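PDB 4DNG: putative aldehyde dehydrogenase AldY from Bacillus subtilis, which probably oxidises aldehydes to carboxylates with NAD(+) as the electron acceptor and may help protect cells against stress from ethanol and related compounds. Local coordinates for residues G21-P29 and P178-G186. Numbering follows the deposited sequence.
Sequences GRTEDILNP and PDIQTAISG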
ATOM      1  N   GLY A  21      13.949  33.389   6.582  1.00 67.47           N
ATOM      2  CA  GLY A  21      14.281  34.389   7.585  1.00 66.44           C
ATOM      3  C   GLY A  21      14.522  33.786   8.957  1.00 70.88           C
ATOM      4  O   GLY A  21      15.269  34.334   9.760  1.00 77.37           O
ATOM      5  N   ARG A  22      13.898  32.646   9.218  1.00 71.88           N
ATOM      6  CA  ARG A  22      13.879  32.057  10.557  1.00 72.26           C
ATOM      7  C   ARG A  22      15.057  31.116  10.721  1.00 68.68           C
ATOM      8  O   ARG A  22      15.571  30.566   9.740  1.00 67.94           O
ATOM      9  CB  ARG A  22      12.557  31.294  10.809  1.00 65.78           C
ATOM     10  CG  ARG A  22      11.331  32.172  11.080  1.00 64.32           C
ATOM     11  CD  ARG A  22      10.259  31.427  11.899  1.00 65.62           C
ATOM     12  NE  ARG A  22       9.802  30.287  11.138  1.00 67.28           N
ATOM     13  CZ  ARG A  22       9.818  29.027  11.536  1.00 72.01           C
ATOM     14  NH1 ARG A  22      10.186  28.693  12.774  1.00 66.08           N
ATOM     15  NH2 ARG A  22       9.404  28.103  10.680  1.00 74.73           N
ATOM     16  N   THR A  23      15.490  30.928  11.961  1.00 67.00           N
ATOM     17  CA  THR A  23      16.587  30.015  12.235  1.00 67.22           C
ATOM     18  C   THR A  23      16.321  29.257  13.521  1.00 76.34           C
ATOM     19  O   THR A  23      15.506  29.673  14.341  1.00 81.58           O
ATOM     20  CB  THR A  23      17.913  30.741  12.418  1.00 65.99           C
ATOM     21  OG1 THR A  23      17.855  31.461  13.642  1.00 70.49           O
ATOM     22  CG2 THR A  23      18.190  31.716  11.272  1.00 69.78           C
ATOM     23  N   GLU A  24      17.016  28.138  13.687  1.00 76.08           N
ATOM     24  CA  GLU A  24      16.916  27.353  14.888  1.00 69.13           C
ATOM     25  C   GLU A  24      18.278  26.874  15.315  1.00 72.27           C
ATOM     26  O   GLU A  24      19.062  26.374  14.503  1.00 75.06           O
ATOM     27  CB  GLU A  24      16.030  26.145  14.656  1.00 70.22           C
ATOM     28  CG  GLU A  24      15.926  25.264  15.885  1.00 70.61           C
ATOM     29  CD  GLU A  24      14.556  24.657  16.055  1.00 78.07           C
ATOM     30  OE1 GLU A  24      13.636  25.023  15.288  1.00 78.19           O
ATOM     31  OE2 GLU A  24      14.395  23.820  16.968  1.00 84.96           O
ATOM     32  N   ASP A  25      18.546  27.020  16.604  1.00 71.20           N
ATOM     33  CA  ASP A  25      19.748  26.487  17.185  1.00 67.62           C
ATOM     34  C   ASP A  25      19.595  24.988  17.423  1.00 70.46           C
ATOM     35  O   ASP A  25      18.632  24.538  18.086  1.00 70.41           O
ATOM     36  CB  ASP A  25      20.043  27.224  18.488  1.00 69.38           C
ATOM     37  CG  ASP A  25      20.359  28.687  18.266  1.00 80.59           C
ATOM     38  OD1 ASP A  25      20.545  29.098  17.094  1.00 87.63           O
ATOM     39  OD2 ASP A  25      20.415  29.432  19.265  1.00 85.42           O
ATOM     40  N   ILE A  26      20.517  24.208  16.861  1.00 65.57           N
ATOM     41  CA  ILE A  26      20.543  22.777  17.152  1.00 65.85           C
ATOM     42  C   ILE A  26      21.362  22.606  18.414  1.00 72.91           C
ATOM     43  O   ILE A  26      22.503  23.072  18.494  1.00 77.27           O
ATOM     44  CB  ILE A  26      21.101  21.931  15.994  1.00 63.44           C
ATOM     45  CG1 ILE A  26      20.325  22.259  14.709  1.00 59.50           C
ATOM     46  CG2 ILE A  26      21.050  20.450  16.358  1.00 59.31           C
ATOM     47  CD1 ILE A  26      20.715  21.454  13.496  1.00 58.47           C
ATOM     48  N   LEU A  27      20.761  21.951  19.402  1.00 74.60           N
ATOM     49  CA  LEU A  27      21.320  21.908  20.742  1.00 70.11           C
ATOM     50  C   LEU A  27      21.828  20.526  21.141  1.00 73.42           C
ATOM     51  O   LEU A  27      21.301  19.508  20.702  1.00 86.38           O
ATOM     52  CB  LEU A  27      20.280  22.408  21.755  1.00 68.31           C
ATOM     53  CG  LEU A  27      19.630  23.799  21.581  1.00 70.22           C
ATOM     54  CD1 LEU A  27      18.750  24.142  22.781  1.00 69.52           C
ATOM     55  CD2 LEU A  27      20.641  24.915  21.353  1.00 69.92           C
ATOM     56  N   ASN A  28      22.804  20.511  22.025  1.00 75.47           N
ATOM     57  CA  ASN A  28      23.153  19.316  22.729  1.00 72.45           C
ATOM     58  C   ASN A  28      22.160  19.238  23.852  1.00 76.83           C
ATOM     59  O   ASN A  28      21.964  20.191  24.569  1.00 78.38           O
ATOM     60  CB  ASN A  28      24.565  19.413  23.263  1.00 69.49           C
ATOM     61  CG  ASN A  28      24.982  18.189  24.024  1.00 70.58           C
ATOM     62  OD1 ASN A  28      24.170  17.538  24.637  1.00 67.98           O
ATOM     63  ND2 ASN A  28      26.253  17.874  23.983  1.00 68.75           N
ATOM     64  N   PRO A  29      21.505  18.099  23.966  1.00 80.97           N
ATOM     65  CA  PRO A  29      20.450  17.874  24.949  1.00 80.53           C
ATOM     66  C   PRO A  29      20.909  17.927  26.394  1.00 81.37           C
ATOM     67  O   PRO A  29      20.143  18.324  27.248  1.00 78.46           O
ATOM     68  CB  PRO A  29      19.962  16.487  24.596  1.00 74.96           C
ATOM     69  CG  PRO A  29      20.165  16.399  23.142  1.00 70.26           C
ATOM     70  CD  PRO A  29      21.385  17.188  22.824  1.00 74.24           C
ATOM     71  N   PRO A 178      14.771  15.662   7.853  1.00 55.95           N
ATOM     72  CA  PRO A 178      14.974  15.172   9.211  1.00 46.64           C
ATOM     73  C   PRO A 178      14.307  16.105  10.166  1.00 47.73           C
ATOM     74  O   PRO A 178      13.893  17.175   9.786  1.00 51.36           O
ATOM     75  CB  PRO A 178      16.502  15.279   9.407  1.00 51.66           C
ATOM     76  CG  PRO A 178      16.943  16.355   8.464  1.00 55.92           C
ATOM     77  CD  PRO A 178      16.016  16.225   7.275  1.00 59.85           C
ATOM     78  N   ASP A 179      14.186  15.701  11.413  1.00 50.60           N
ATOM     79  CA  ASP A 179      13.772  16.629  12.419  1.00 50.75           C
ATOM     80  C   ASP A 179      14.930  17.622  12.493  1.00 55.42           C
ATOM     81  O   ASP A 179      16.108  17.222  12.638  1.00 58.59           O
ATOM     82  CB  ASP A 179      13.591  15.883  13.747  1.00 52.67           C
ATOM     83  CG  ASP A 179      13.080  16.765  14.848  1.00 58.13           C
ATOM     84  OD1 ASP A 179      12.143  16.339  15.538  1.00 77.21           O
ATOM     85  OD2 ASP A 179      13.595  17.887  15.034  1.00 63.58           O
ATOM     86  N   ILE A 180      14.607  18.908  12.397  1.00 53.55           N
ATOM     87  CA  ILE A 180      15.632  19.945  12.490  1.00 52.90           C
ATOM     88  C   ILE A 180      16.562  19.703  13.699  1.00 57.68           C
ATOM     89  O   ILE A 180      17.784  19.836  13.578  1.00 59.48           O
ATOM     90  CB  ILE A 180      15.033  21.390  12.484  1.00 52.33           C
ATOM     91  CG1 ILE A 180      16.159  22.457  12.383  1.00 59.76           C
ATOM     92  CG2 ILE A 180      14.166  21.663  13.722  1.00 49.89           C
ATOM     93  CD1 ILE A 180      16.994  22.382  11.114  1.00 58.34           C
ATOM     94  N   GLN A 181      16.005  19.299  14.846  1.00 57.65           N
ATOM     95  CA  GLN A 181      16.834  19.113  16.042  1.00 59.72           C
ATOM     96  C   GLN A 181      17.873  18.012  15.895  1.00 63.85           C
ATOM     97  O   GLN A 181      18.806  17.944  16.681  1.00 66.11           O
ATOM     98  CB  GLN A 181      16.011  18.966  17.333  1.00 52.51           C
ATOM     99  CG  GLN A 181      15.544  20.304  17.926  1.00 60.19           C
ATOM    100  CD  GLN A 181      16.679  21.308  18.186  1.00 68.05           C
ATOM    101  OE1 GLN A 181      17.716  20.997  18.810  1.00 72.22           O
ATOM    102  NE2 GLN A 181      16.487  22.522  17.700  1.00 69.90           N
ATOM    103  N   THR A 182      17.714  17.156  14.894  1.00 63.49           N
ATOM    104  CA  THR A 182      18.723  16.132  14.606  1.00 63.28           C
ATOM    105  C   THR A 182      19.066  16.146  13.097  1.00 64.78           C
ATOM    106  O   THR A 182      19.225  15.098  12.463  1.00 72.24           O
ATOM    107  CB  THR A 182      18.217  14.740  15.044  1.00 58.82           C
ATOM    108  OG1 THR A 182      16.896  14.578  14.551  1.00 53.36           O
ATOM    109  CG2 THR A 182      18.130  14.622  16.575  1.00 57.73           C
ATOM    110  N   ALA A 183      19.182  17.339  12.523  1.00 54.63           N
ATOM    111  CA  ALA A 183      19.404  17.454  11.083  1.00 57.47           C
ATOM    112  C   ALA A 183      20.795  17.041  10.633  1.00 67.67           C
ATOM    113  O   ALA A 183      20.989  16.684   9.461  1.00 71.28           O
ATOM    114  CB  ALA A 183      19.119  18.863  10.618  1.00 62.33           C
ATOM    115  N   ILE A 184      21.772  17.136  11.537  1.00 66.50           N
ATOM    116  CA  ILE A 184      23.135  16.803  11.172  1.00 63.29           C
ATOM    117  C   ILE A 184      23.263  15.292  11.011  1.00 65.71           C
ATOM    118  O   ILE A 184      23.734  14.811   9.988  1.00 65.15           O
ATOM    119  CB  ILE A 184      24.182  17.372  12.148  1.00 62.56           C
ATOM    120  CG1 ILE A 184      24.181  18.897  12.073  1.00 64.65           C
ATOM    121  CG2 ILE A 184      25.578  16.918  11.762  1.00 59.01           C
ATOM    122  CD1 ILE A 184      24.657  19.567  13.330  1.00 69.30           C
ATOM    123  N   SER A 185      22.804  14.548  12.008  1.00 66.88           N
ATOM    124  CA  SER A 185      22.913  13.100  11.951  1.00 63.49           C
ATOM    125  C   SER A 185      21.798  12.493  11.137  1.00 64.88           C
ATOM    126  O   SER A 185      21.988  11.456  10.531  1.00 70.09           O
ATOM    127  CB  SER A 185      22.955  12.491  13.344  1.00 58.32           C
ATOM    128  OG  SER A 185      22.108  13.194  14.186  1.00 63.25           O
ATOM    129  N   GLY A 186      20.642  13.150  11.106  1.00 60.92           N
ATOM    130  CA  GLY A 186      19.533  12.672  10.301  1.00 53.64           C
ATOM    131  C   GLY A 186      19.523  13.149   8.849  1.00 58.41           C
ATOM    132  O   GLY A 186      18.700  12.692   8.059  1.00 72.62           O
TER
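Gln-181 reaches across to strand 23-27 and binds its edge through the amide, fastening the beta hairpin of strands 23-27 and 34-39, near the N-terminus of this aldehyde dehydrogenase, to the turn that leads from strand 173-177 into helix 183-196. From CB the chain bends at chi2 (-55°); CG passes 3.8 Å from Glu-24 OE2, and CD, 3.6 Å from that same OE2, sets the amide against the backbone near Asp-25 O. There OE1 accepts from Leu-27 N at 3.2 Å on a lone pair, while NE2 gives an almost straight bond (177°) to Asp-25 O at 3.0 Å. NE2 also donates to Glu-24 OE2 at 2.6 Å, on the anti side and 23° out of the carboxylate plane. Glutamine suits the place because one flat group both donates and accepts; a leucine here would probably leave Leu-27 N and Asp-25 O without these partners and Glu-24 free to turn. Beside the amide, Ile-26 lays two methyls against backbone carbonyls, CG2 3.4 Å from Gln-181 O and CD1 3.3 Å from Ile-180 O; CD1 also makes apolar contact with Ala-183 CB, a methyl small enough to admit it, and loosely with Ile-184 CD1. An Asx turn shapes the approach to the helix, Asp-179 OD2 accepting from Gln-181 N at 2.8 Å.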